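Local structure of phosphoribosylaminoimidazole-succinocarboxamide synthase (Pyrococcus horikoshii, 4O7Y) at residues V92-A97 against I169-F174; G36-R41 against D211-D216. The protein catalyses the ATP-dependent joining of L-aspartate to the carboxylate of 5-amino-1-(5-phosphoribosyl)imidazole-4-carboxylate, giving SAICAR, in de novo purine biosynthesis. All blocks are in the same frame, centred on the assembly; numbering follows the deposited sequence. Where two conformers were deposited one is given.

Contact 1: V92-A97 against I169-F174; sequences VRNVVA and IILVDF. With C5P (cytidine-5'-monophosphate), chain B.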
ATOM      1  N   VAL A  92       6.770   9.593  -5.937  1.00 15.09           N
ATOM      2  CA  VAL A  92       5.996   9.932  -7.140  1.00 15.46           C
ATOM      3  C   VAL A  92       6.672   9.211  -8.305  1.00 15.60           C
ATOM      4  O   VAL A  92       7.886   9.269  -8.425  1.00 16.23           O
ATOM      5  CB  VAL A  92       5.988  11.453  -7.412  1.00 15.47           C
ATOM      6  CG1 VAL A  92       5.102  11.788  -8.602  1.00 14.20           C
ATOM      7  CG2 VAL A  92       5.525  12.210  -6.186  1.00 14.40           C
ATOM      8  N   ARG A  93       5.882   8.529  -9.139  1.00 15.80           N
ATOM      9  CA  ARG A  93       6.422   7.709 -10.226  1.00 15.94           C
ATOM     10  C   ARG A  93       5.751   8.061 -11.570  1.00 16.39           C
ATOM     11  O   ARG A  93       4.527   8.111 -11.666  1.00 15.13           O
ATOM     12  CB  ARG A  93       6.258   6.221  -9.877  0.50 16.37           C
ATOM     13  CG  ARG A  93       6.344   5.940  -8.370  0.50 16.63           C
ATOM     14  CD  ARG A  93       6.326   4.459  -8.004  0.50 17.06           C
ATOM     15  NE  ARG A  93       7.579   3.831  -8.383  0.50 16.94           N
ATOM     16  CZ  ARG A  93       8.461   3.262  -7.563  0.50 16.86           C
ATOM     17  NH1 ARG A  93       8.255   3.165  -6.245  0.50 15.38           N
ATOM     18  NH2 ARG A  93       9.564   2.746  -8.097  0.50 16.25           N
ATOM     19  N   ASN A  94       6.569   8.349 -12.585  1.00 16.82           N
ATOM     20  CA  ASN A  94       6.104   8.650 -13.955  1.00 17.47           C
ATOM     21  C   ASN A  94       6.334   7.492 -14.918  1.00 17.96           C
ATOM     22  O   ASN A  94       5.535   7.272 -15.846  1.00 17.83           O
ATOM     23  CB  ASN A  94       6.789   9.902 -14.487  1.00 15.75           C
ATOM     24  CG  ASN A  94       6.547  11.105 -13.589  1.00 16.94           C
ATOM     25  OD1 ASN A  94       5.384  11.472 -13.324  1.00 17.93           O
ATOM     26  ND2 ASN A  94       7.623  11.692 -13.077  1.00 14.93           N
ATOM     27  N   VAL A  95       7.397   6.737 -14.650  1.00 16.85           N
ATOM     28  CA  VAL A  95       7.861   5.658 -15.516  1.00 17.56           C
ATOM     29  C   VAL A  95       8.135   4.440 -14.626  1.00 18.03           C
ATOM     30  O   VAL A  95       8.680   4.611 -13.531  1.00 18.20           O
ATOM     31  CB  VAL A  95       9.149   6.117 -16.225  1.00 17.55           C
ATOM     32  CG1 VAL A  95       9.827   4.959 -16.951  1.00 17.74           C
ATOM     33  CG2 VAL A  95       8.835   7.272 -17.185  1.00 16.65           C
ATOM     34  N   VAL A  96       7.712   3.242 -15.048  1.00 17.02           N
ATOM     35  CA  VAL A  96       7.927   2.018 -14.253  1.00 18.13           C
ATOM     36  C   VAL A  96       9.428   1.694 -14.073  1.00 18.44           C
ATOM     37  O   VAL A  96      10.236   1.634 -15.045  1.00 18.13           O
ATOM     38  CB  VAL A  96       7.123   0.795 -14.799  1.00 17.39           C
ATOM     39  CG1 VAL A  96       7.435  -0.458 -14.030  1.00 18.82           C
ATOM     40  CG2 VAL A  96       5.624   1.053 -14.695  1.00 17.20           C
ATOM     41  N   ALA A  97       9.798   1.490 -12.815  1.00 17.57           N
ATOM     42  CA  ALA A  97      11.183   1.137 -12.455  1.00 17.72           C
ATOM     43  C   ALA A  97      11.186   0.663 -10.998  1.00 18.43           C
ATOM     44  O   ALA A  97      10.210   0.871 -10.265  1.00 16.82           O
ATOM     45  CB  ALA A  97      12.107   2.349 -12.628  1.00 17.51           C
ATOM     46  N   ILE A 169      16.488  15.094 -19.810  1.00 29.13           N
ATOM     47  CA  ILE A 169      16.423  14.132 -18.699  1.00 26.46           C
ATOM     48  C   ILE A 169      14.981  13.752 -18.389  1.00 24.10           C
ATOM     49  O   ILE A 169      14.129  14.623 -18.218  1.00 24.33           O
ATOM     50  CB  ILE A 169      17.084  14.715 -17.428  1.00 28.65           C
ATOM     51  CG1 ILE A 169      18.544  15.091 -17.727  1.00 30.28           C
ATOM     52  CG2 ILE A 169      16.947  13.738 -16.245  1.00 28.06           C
ATOM     53  CD1 ILE A 169      19.109  16.214 -16.879  1.00 34.05           C
ATOM     54  N   ILE A 170      14.712  12.448 -18.341  1.00 22.89           N
ATOM     55  CA  ILE A 170      13.418  11.928 -17.912  1.00 22.09           C
ATOM     56  C   ILE A 170      13.428  11.764 -16.388  1.00 21.23           C
ATOM     57  O   ILE A 170      14.267  11.051 -15.839  1.00 21.02           O
ATOM     58  CB  ILE A 170      13.073  10.577 -18.578  1.00 22.67           C
ATOM     59  CG1 ILE A 170      13.136  10.724 -20.110  1.00 25.14           C
ATOM     60  CG2 ILE A 170      11.662  10.135 -18.194  1.00 22.31           C
ATOM     61  CD1 ILE A 170      13.435   9.424 -20.830  1.00 30.63           C
ATOM     62  N   LEU A 171      12.504  12.440 -15.722  1.00 20.31           N
ATOM     63  CA  LEU A 171      12.264  12.210 -14.305  1.00 17.38           C
ATOM     64  C   LEU A 171      11.434  10.949 -14.150  1.00 16.77           C
ATOM     65  O   LEU A 171      10.211  10.954 -14.333  1.00 18.63           O
ATOM     66  CB  LEU A 171      11.581  13.415 -13.670  1.00 18.35           C
ATOM     67  CG  LEU A 171      11.309  13.268 -12.162  1.00 17.23           C
ATOM     68  CD1 LEU A 171      12.603  13.059 -11.401  1.00 16.28           C
ATOM     69  CD2 LEU A 171      10.564  14.512 -11.689  1.00 18.39           C
ATOM     70  N   VAL A 172      12.113   9.846 -13.859  1.00 16.08           N
ATOM     71  CA  VAL A 172      11.483   8.528 -13.864  1.00 16.18           C
ATOM     72  C   VAL A 172      10.622   8.360 -12.589  1.00 16.80           C
ATOM     73  O   VAL A 172       9.451   8.002 -12.659  1.00 16.49           O
ATOM     74  CB  VAL A 172      12.568   7.434 -14.012  1.00 16.27           C
ATOM     75  CG1 VAL A 172      12.093   6.077 -13.477  1.00 15.61           C
ATOM     76  CG2 VAL A 172      13.034   7.340 -15.471  1.00 17.24           C
ATOM     77  N   ASP A 173      11.210   8.662 -11.429  1.00 16.94           N
ATOM     78  CA  ASP A 173      10.474   8.658 -10.146  1.00 16.98           C
ATOM     79  C   ASP A 173      11.315   9.424  -9.128  1.00 18.04           C
ATOM     80  O   ASP A 173      12.428   9.831  -9.452  1.00 20.03           O
ATOM     81  CB  ASP A 173      10.116   7.228  -9.665  1.00 16.49           C
ATOM     82  CG  ASP A 173      11.368   6.305  -9.437  1.00 15.97           C
ATOM     83  OD1 ASP A 173      12.448   6.763  -9.020  1.00 16.85           O
ATOM     84  OD2 ASP A 173      11.264   5.096  -9.673  1.00 17.26           O
ATOM     85  N   PHE A 174      10.799   9.652  -7.921  1.00 17.65           N
ATOM     86  CA  PHE A 174      11.600  10.297  -6.881  1.00 16.80           C
ATOM     87  C   PHE A 174      10.909  10.206  -5.536  1.00 15.36           C
ATOM     88  O   PHE A 174       9.712   9.940  -5.449  1.00 15.01           O
ATOM     89  CB  PHE A 174      11.907  11.781  -7.209  1.00 18.13           C
ATOM     90  CG  PHE A 174      10.680  12.645  -7.338  1.00 18.53           C
ATOM     91  CD1 PHE A 174      10.269  13.459  -6.287  1.00 19.29           C
ATOM     92  CD2 PHE A 174       9.932  12.654  -8.515  1.00 18.30           C
ATOM     93  CE1 PHE A 174       9.135  14.254  -6.394  1.00 18.81           C
ATOM     94  CE2 PHE A 174       8.800  13.462  -8.635  1.00 19.62           C
ATOM     95  CZ  PHE A 174       8.390  14.263  -7.562  1.00 19.00           C
TER
HETATM   96  O3P C5P B 301      10.488   2.138  -4.451  1.00 20.52           O
HETATM   97  P   C5P B 301      11.823   2.178  -5.200  1.00 22.11           P
HETATM   98  O1P C5P B 301      12.946   1.483  -4.487  1.00 18.69           O
HETATM   99  O2P C5P B 301      11.663   1.800  -6.655  1.00 20.23           O
HETATM  100  O5' C5P B 301      12.319   3.679  -5.229  1.00 21.04           O
HETATM  101  C5' C5P B 301      11.460   4.740  -5.729  1.00 21.75           C
HETATM  102  C4' C5P B 301      12.225   6.071  -5.807  1.00 23.21           C
HETATM  103  O4' C5P B 301      12.304   6.608  -4.485  1.00 25.67           O
HETATM  104  C3' C5P B 301      13.686   5.963  -6.290  1.00 24.60           C
HETATM  105  O3' C5P B 301      14.047   7.170  -6.973  1.00 20.78           O
HETATM  106  C2' C5P B 301      14.512   5.865  -5.028  1.00 25.30           C
HETATM  107  O2' C5P B 301      15.831   6.406  -5.212  1.00 27.94           O
HETATM  108  C1' C5P B 301      13.679   6.704  -4.068  1.00 26.61           C
HETATM  109  N1  C5P B 301      13.808   6.269  -2.670  1.00 29.95           N
HETATM  110  C2  C5P B 301      14.606   7.031  -1.754  1.00 27.69           C
HETATM  111  N3  C5P B 301      14.723   6.630  -0.460  1.00 28.16           N
HETATM  112  C4  C5P B 301      14.079   5.516  -0.041  1.00 31.24           C
HETATM  113  C5  C5P B 301      13.306   4.739  -0.919  1.00 32.53           C
HETATM  114  C6  C5P B 301      13.175   5.143  -2.247  1.00 32.32           C
HETATM  115  O2  C5P B 301      15.190   8.066  -2.133  1.00 22.93           O
HETATM  116  N4  C5P B 301      14.198   5.123   1.249  1.00 32.35           N
HETATM  117  O   HOH W   1       9.014   4.066 -10.840  1.00 17.44           O
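Backbone hydrogen bonds tie Val-92 to Phe-174 in both directions, as in an antiparallel hydrogen-bonded pair: Val-92 N donates to Phe-174 O and Phe-174 N to Val-92 O, each over 3.0 Å. Past the non-hydrogen-bonded pair Arg-93 and Asp-173, the first chain turns a corner at Asn-94, and one carbonyl takes up the change of direction. Val-172 O accepts from Asn-94 N at 2.9 Å and also from Val-95 N, the latter in the carbonyl plane and on a lone pair. The Asn-94 side chain adds a bond from ND2 to Leu-171 O (3.0 Å, 162° at the hydrogen), arriving from above that carbonyl plane, while ND2 also bonds OD1 of Asn-157 on helix 143-165.

The pairing joins strands 84-93 and 169-180 of the large antiparallel sheet of the SAICAR synthetase fold. Its Val-92 and Phe-174 face packs on helix 143-165; its Arg-93 and Asp-173 face holds the nucleotide.

On that second face the charged side chains run side by side. In the Arg-93 conformer described, one of two, NH2 lies 3.3 Å from Asp-173 OD2, but the planes stand 81° apart and no N-H points at the oxygen, which leaves a purely electrostatic salt bridge. A water accepts from Arg-93 NE and lies 2.7 Å from Asp-173 OD2. The guanidinium edge of this conformer instead serves the phosphate of cytidine-5'-monophosphate, Arg-93 NH2 reaching O2P at 2.7 Å and NH1 reaching O3P. Asp-173 OD1 accepts from the ribose O3' at 2.6 Å. Asp-173 also forms a salt bridge with Arg-198, and Arg-93 with Glu-118.

Apolar contacts fill in around these bonds. Phe-174, its CG lodged between backbone N and carbonyl carbon (chi1 61°), lays CE2 and CZ against Val-92 CB, and Val-172 CG1 meets Val-95 CB and Ala-97 CB.

Contact 2: G36-R41 against D211-D216; sequences GTKKAR and DVFRFD. With C5P (cytidine-5'-monophosphate), chain B; PO4 (phosphate ion), chain C.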
ATOM      1  N   GLY A  36      20.934  -0.673   3.336  1.00 50.05           N
ATOM      2  CA  GLY A  36      22.315  -0.536   3.782  1.00 51.15           C
ATOM      3  C   GLY A  36      23.145  -1.810   3.855  1.00 49.40           C
ATOM      4  O   GLY A  36      24.090  -1.872   4.627  1.00 54.48           O
ATOM      5  N   THR A  37      22.817  -2.826   3.059  1.00 49.10           N
ATOM      6  CA  THR A  37      23.672  -4.027   2.994  1.00 45.81           C
ATOM      7  C   THR A  37      24.832  -3.862   2.005  1.00 43.85           C
ATOM      8  O   THR A  37      25.812  -4.598   2.067  1.00 43.97           O
ATOM      9  CB  THR A  37      22.882  -5.310   2.670  1.00 46.96           C
ATOM     10  OG1 THR A  37      22.314  -5.217   1.358  1.00 46.16           O
ATOM     11  CG2 THR A  37      21.771  -5.530   3.695  1.00 49.03           C
ATOM     12  N   LYS A  38      24.693  -2.899   1.088  1.00 39.81           N
ATOM     13  CA  LYS A  38      25.745  -2.513   0.153  1.00 35.04           C
ATOM     14  C   LYS A  38      26.227  -1.105   0.499  1.00 33.72           C
ATOM     15  O   LYS A  38      25.408  -0.205   0.688  1.00 31.93           O
ATOM     16  CB  LYS A  38      25.206  -2.550  -1.281  1.00 33.49           C
ATOM     17  CG  LYS A  38      26.238  -2.223  -2.337  1.00 30.58           C
ATOM     18  CD  LYS A  38      25.690  -2.417  -3.742  1.00 31.75           C
ATOM     19  CE  LYS A  38      26.763  -2.107  -4.779  1.00 31.33           C
ATOM     20  NZ  LYS A  38      26.399  -2.517  -6.177  1.00 33.26           N
ATOM     21  N   LYS A  39      27.545  -0.905   0.576  1.00 32.33           N
ATOM     22  CA  LYS A  39      28.115   0.376   1.025  1.00 31.90           C
ATOM     23  C   LYS A  39      29.387   0.732   0.263  1.00 30.99           C
ATOM     24  O   LYS A  39      30.228  -0.125   0.024  1.00 31.91           O
ATOM     25  CB  LYS A  39      28.486   0.337   2.512  1.00 34.13           C
ATOM     26  CG  LYS A  39      27.355   0.207   3.514  1.00 37.55           C
ATOM     27  CD  LYS A  39      27.949   0.121   4.918  1.00 41.78           C
ATOM     28  CE  LYS A  39      26.906  -0.256   5.962  1.00 45.73           C
ATOM     29  NZ  LYS A  39      27.573  -0.762   7.197  1.00 49.75           N
ATOM     30  N   ALA A  40      29.533   2.008  -0.065  1.00 27.79           N
ATOM     31  CA  ALA A  40      30.755   2.563  -0.666  1.00 27.29           C
ATOM     32  C   ALA A  40      30.823   4.042  -0.316  1.00 27.92           C
ATOM     33  O   ALA A  40      29.838   4.622   0.169  1.00 27.50           O
ATOM     34  CB  ALA A  40      30.740   2.386  -2.180  1.00 25.82           C
ATOM     35  N   ARG A  41      31.976   4.653  -0.561  1.00 28.94           N
ATOM     36  CA  ARG A  41      32.157   6.095  -0.407  1.00 29.45           C
ATOM     37  C   ARG A  41      32.590   6.670  -1.753  1.00 30.02           C
ATOM     38  O   ARG A  41      33.430   6.074  -2.443  1.00 28.24           O
ATOM     39  CB  ARG A  41      33.200   6.407   0.671  1.00 34.24           C
ATOM     40  CG  ARG A  41      33.052   5.606   1.960  1.00 40.53           C
ATOM     41  CD  ARG A  41      34.081   6.019   3.012  1.00 45.45           C
ATOM     42  NE  ARG A  41      33.881   7.398   3.456  1.00 48.74           N
ATOM     43  CZ  ARG A  41      34.444   8.474   2.901  1.00 51.36           C
ATOM     44  NH1 ARG A  41      35.265   8.346   1.861  1.00 51.97           N
ATOM     45  NH2 ARG A  41      34.180   9.689   3.387  1.00 50.15           N
ATOM     46  N   ASP A 211      21.083   4.399  -9.209  1.00 21.37           N
ATOM     47  CA  ASP A 211      20.977   3.052  -9.803  1.00 22.47           C
ATOM     48  C   ASP A 211      22.333   2.581 -10.390  1.00 23.19           C
ATOM     49  O   ASP A 211      22.613   1.386 -10.449  1.00 25.31           O
ATOM     50  CB  ASP A 211      19.870   2.987 -10.855  1.00 21.22           C
ATOM     51  CG  ASP A 211      18.468   2.794 -10.248  1.00 21.98           C
ATOM     52  OD1 ASP A 211      18.316   2.352  -9.081  1.00 18.99           O
ATOM     53  OD2 ASP A 211      17.504   3.064 -10.978  1.00 21.34           O
ATOM     54  N   VAL A 212      23.166   3.533 -10.801  1.00 24.66           N
ATOM     55  CA  VAL A 212      24.538   3.257 -11.252  1.00 25.07           C
ATOM     56  C   VAL A 212      25.322   2.546 -10.147  1.00 26.43           C
ATOM     57  O   VAL A 212      26.029   1.583 -10.413  1.00 27.51           O
ATOM     58  CB  VAL A 212      25.212   4.573 -11.675  1.00 26.93           C
ATOM     59  CG1 VAL A 212      26.728   4.436 -11.802  1.00 26.51           C
ATOM     60  CG2 VAL A 212      24.554   5.083 -12.956  1.00 24.54           C
ATOM     61  N   PHE A 213      25.156   3.005  -8.905  1.00 26.32           N
ATOM     62  CA  PHE A 213      25.735   2.318  -7.746  1.00 26.22           C
ATOM     63  C   PHE A 213      24.964   1.069  -7.359  1.00 26.30           C
ATOM     64  O   PHE A 213      25.571   0.032  -7.094  1.00 27.50           O
ATOM     65  CB  PHE A 213      25.890   3.287  -6.559  1.00 27.23           C
ATOM     66  CG  PHE A 213      26.133   2.617  -5.225  1.00 29.45           C
ATOM     67  CD1 PHE A 213      27.317   1.914  -4.975  1.00 29.11           C
ATOM     68  CD2 PHE A 213      25.184   2.711  -4.205  1.00 28.00           C
ATOM     69  CE1 PHE A 213      27.541   1.321  -3.736  1.00 29.98           C
ATOM     70  CE2 PHE A 213      25.406   2.117  -2.968  1.00 31.01           C
ATOM     71  CZ  PHE A 213      26.584   1.419  -2.731  1.00 29.26           C
ATOM     72  N   ARG A 214      23.630   1.155  -7.324  1.00 25.69           N
ATOM     73  CA  ARG A 214      22.820  -0.004  -6.934  1.00 26.07           C
ATOM     74  C   ARG A 214      23.169  -1.214  -7.803  1.00 28.04           C
ATOM     75  O   ARG A 214      23.366  -2.306  -7.276  1.00 25.79           O
ATOM     76  CB  ARG A 214      21.316   0.266  -7.039  1.00 23.06           C
ATOM     77  CG  ARG A 214      20.724   1.030  -5.869  1.00 23.36           C
ATOM     78  CD  ARG A 214      19.219   1.227  -6.068  1.00 24.70           C
ATOM     79  NE  ARG A 214      18.704   2.234  -5.130  1.00 23.62           N
ATOM     80  CZ  ARG A 214      18.285   3.459  -5.460  1.00 24.04           C
ATOM     81  NH1 ARG A 214      17.856   4.280  -4.502  1.00 21.98           N
ATOM     82  NH2 ARG A 214      18.279   3.879  -6.725  1.00 22.04           N
ATOM     83  N   PHE A 215      23.235  -1.001  -9.120  1.00 28.96           N
ATOM     84  CA  PHE A 215      23.392  -2.116 -10.056  1.00 35.00           C
ATOM     85  C   PHE A 215      24.694  -2.113 -10.867  1.00 38.05           C
ATOM     86  O   PHE A 215      24.764  -2.732 -11.931  1.00 39.27           O
ATOM     87  CB  PHE A 215      22.167  -2.180 -10.980  1.00 34.02           C
ATOM     88  CG  PHE A 215      20.869  -2.262 -10.235  1.00 35.14           C
ATOM     89  CD1 PHE A 215      20.573  -3.381  -9.447  1.00 34.47           C
ATOM     90  CD2 PHE A 215      19.946  -1.219 -10.302  1.00 35.94           C
ATOM     91  CE1 PHE A 215      19.389  -3.450  -8.748  1.00 33.49           C
ATOM     92  CE2 PHE A 215      18.759  -1.280  -9.589  1.00 35.97           C
ATOM     93  CZ  PHE A 215      18.481  -2.400  -8.815  1.00 35.34           C
ATOM     94  N   ASP A 216      25.719  -1.426 -10.360  1.00 40.62           N
ATOM     95  CA  ASP A 216      27.048  -1.425 -10.982  1.00 42.96           C
ATOM     96  C   ASP A 216      26.979  -1.101 -12.477  1.00 42.48           C
ATOM     97  O   ASP A 216      27.567  -1.788 -13.319  1.00 41.64           O
ATOM     98  CB  ASP A 216      27.764  -2.762 -10.703  1.00 43.73           C
ATOM     99  CG  ASP A 216      27.781  -3.106  -9.223  1.00 44.48           C
ATOM    100  OD1 ASP A 216      28.205  -2.261  -8.409  1.00 43.52           O
ATOM    101  OD2 ASP A 216      27.351  -4.211  -8.857  1.00 48.66           O
TER
HETATM  102  O3P C5P B 301      10.488   2.138  -4.451  1.00 20.52           O
HETATM  103  P   C5P B 301      11.823   2.178  -5.200  1.00 22.11           P
HETATM  104  O1P C5P B 301      12.946   1.483  -4.487  1.00 18.69           O
HETATM  105  O2P C5P B 301      11.663   1.800  -6.655  1.00 20.23           O
HETATM  106  O5' C5P B 301      12.319   3.679  -5.229  1.00 21.04           O
HETATM  107  C5' C5P B 301      11.460   4.740  -5.729  1.00 21.75           C
HETATM  108  C4' C5P B 301      12.225   6.071  -5.807  1.00 23.21           C
HETATM  109  O4' C5P B 301      12.304   6.608  -4.485  1.00 25.67           O
HETATM  110  C3' C5P B 301      13.686   5.963  -6.290  1.00 24.60           C
HETATM  111  O3' C5P B 301      14.047   7.170  -6.973  1.00 20.78           O
HETATM  112  C2' C5P B 301      14.512   5.865  -5.028  1.00 25.30           C
HETATM  113  O2' C5P B 301      15.831   6.406  -5.212  1.00 27.94           O
HETATM  114  C1' C5P B 301      13.679   6.704  -4.068  1.00 26.61           C
HETATM  115  N1  C5P B 301      13.808   6.269  -2.670  1.00 29.95           N
HETATM  116  C2  C5P B 301      14.606   7.031  -1.754  1.00 27.69           C
HETATM  117  N3  C5P B 301      14.723   6.630  -0.460  1.00 28.16           N
HETATM  118  C4  C5P B 301      14.079   5.516  -0.041  1.00 31.24           C
HETATM  119  C5  C5P B 301      13.306   4.739  -0.919  1.00 32.53           C
HETATM  120  C6  C5P B 301      13.175   5.143  -2.247  1.00 32.32           C
HETATM  121  O2  C5P B 301      15.190   8.066  -2.133  1.00 22.93           O
HETATM  122  N4  C5P B 301      14.198   5.123   1.249  1.00 32.35           N
HETATM  123  P   PO4 C 302      18.320   1.749  -1.503  1.00 60.29           P
HETATM  124  O1  PO4 C 302      18.476   0.400  -2.174  1.00 50.42           O
HETATM  125  O2  PO4 C 302      18.962   2.804  -2.376  1.00 60.81           O
HETATM  126  O3  PO4 C 302      16.849   2.052  -1.333  1.00 61.38           O
HETATM  127  O4  PO4 C 302      18.972   1.791  -0.131  1.00 63.94           O
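Lys-38 reaches from the edge of a two-stranded antiparallel sheet, 30-33 with 38-41, to the C-terminal end of the short helix 211-214, where its ammonium group is gripped by three oxygens. Lys-38 NZ donates to Phe-213 O at 2.8 Å, nearly in line with the carbonyl, and to Arg-214 O at 3.2 Å from well above the plane of that group. Asp-216, approaching from the opposite direction, completes the set with a salt bridge from OD1 to Lys-38 NZ (2.9 Å), met from above the carboxylate plane. The positive charge thus sits where the helix ends, among carbonyl oxygens and a carboxylate that would be expected to stabilise it.

With CG anti to the backbone N (chi1 -177°) and the chain extended beyond it, the lysine runs past the Phe-213 side chain, which heads the other way. Lys-38 CG meets CZ of the ring and CE meets CE1, while Ala-40 CB touches Phe-213 CE1 at 3.7 Å. Phe-42 meets the same ring with planes at about 80°, and Leu-220 adds packing from helix 220-232.

Arg-214 leaves the helix on the side away from the strand, and its extended chain brings the guanidinium to the ligands. Arg-214 NH2 donates to Asp-211 OD1 at 2.8 Å in a salt bridge that helps fix the guanidinium, and Arg-198 pairs with the other oxygen of Asp-211. Arg-214 NE and NH1 both donate to O2 of a phosphate ion, and Arg-214 NH1 reaches the ribose O2' of cytidine-5'-monophosphate at 3.0 Å.

How the contacts relate
Cytidine-5'-monophosphate bridges the two contacts, whose centres lie 19 Å apart and whose nearest atoms stay about 6 Å from each other. Contact 1 holds the phosphate and O3' ends of the nucleotide, whereas contact 2 reaches its neighbouring O2' hydroxyl, so the ribose is held by both. Arg-198, on strand 197-201, makes a second connection: it pairs with Asp-173 of contact 1 and Asp-211 of contact 2, and also bonds the ligand. Contact 1 is buried in the sheet and contact 2 lies at the surface. The ribose-phosphate shared with the natural substrate makes it plausible that this site receives the phosphoribosyl imidazole.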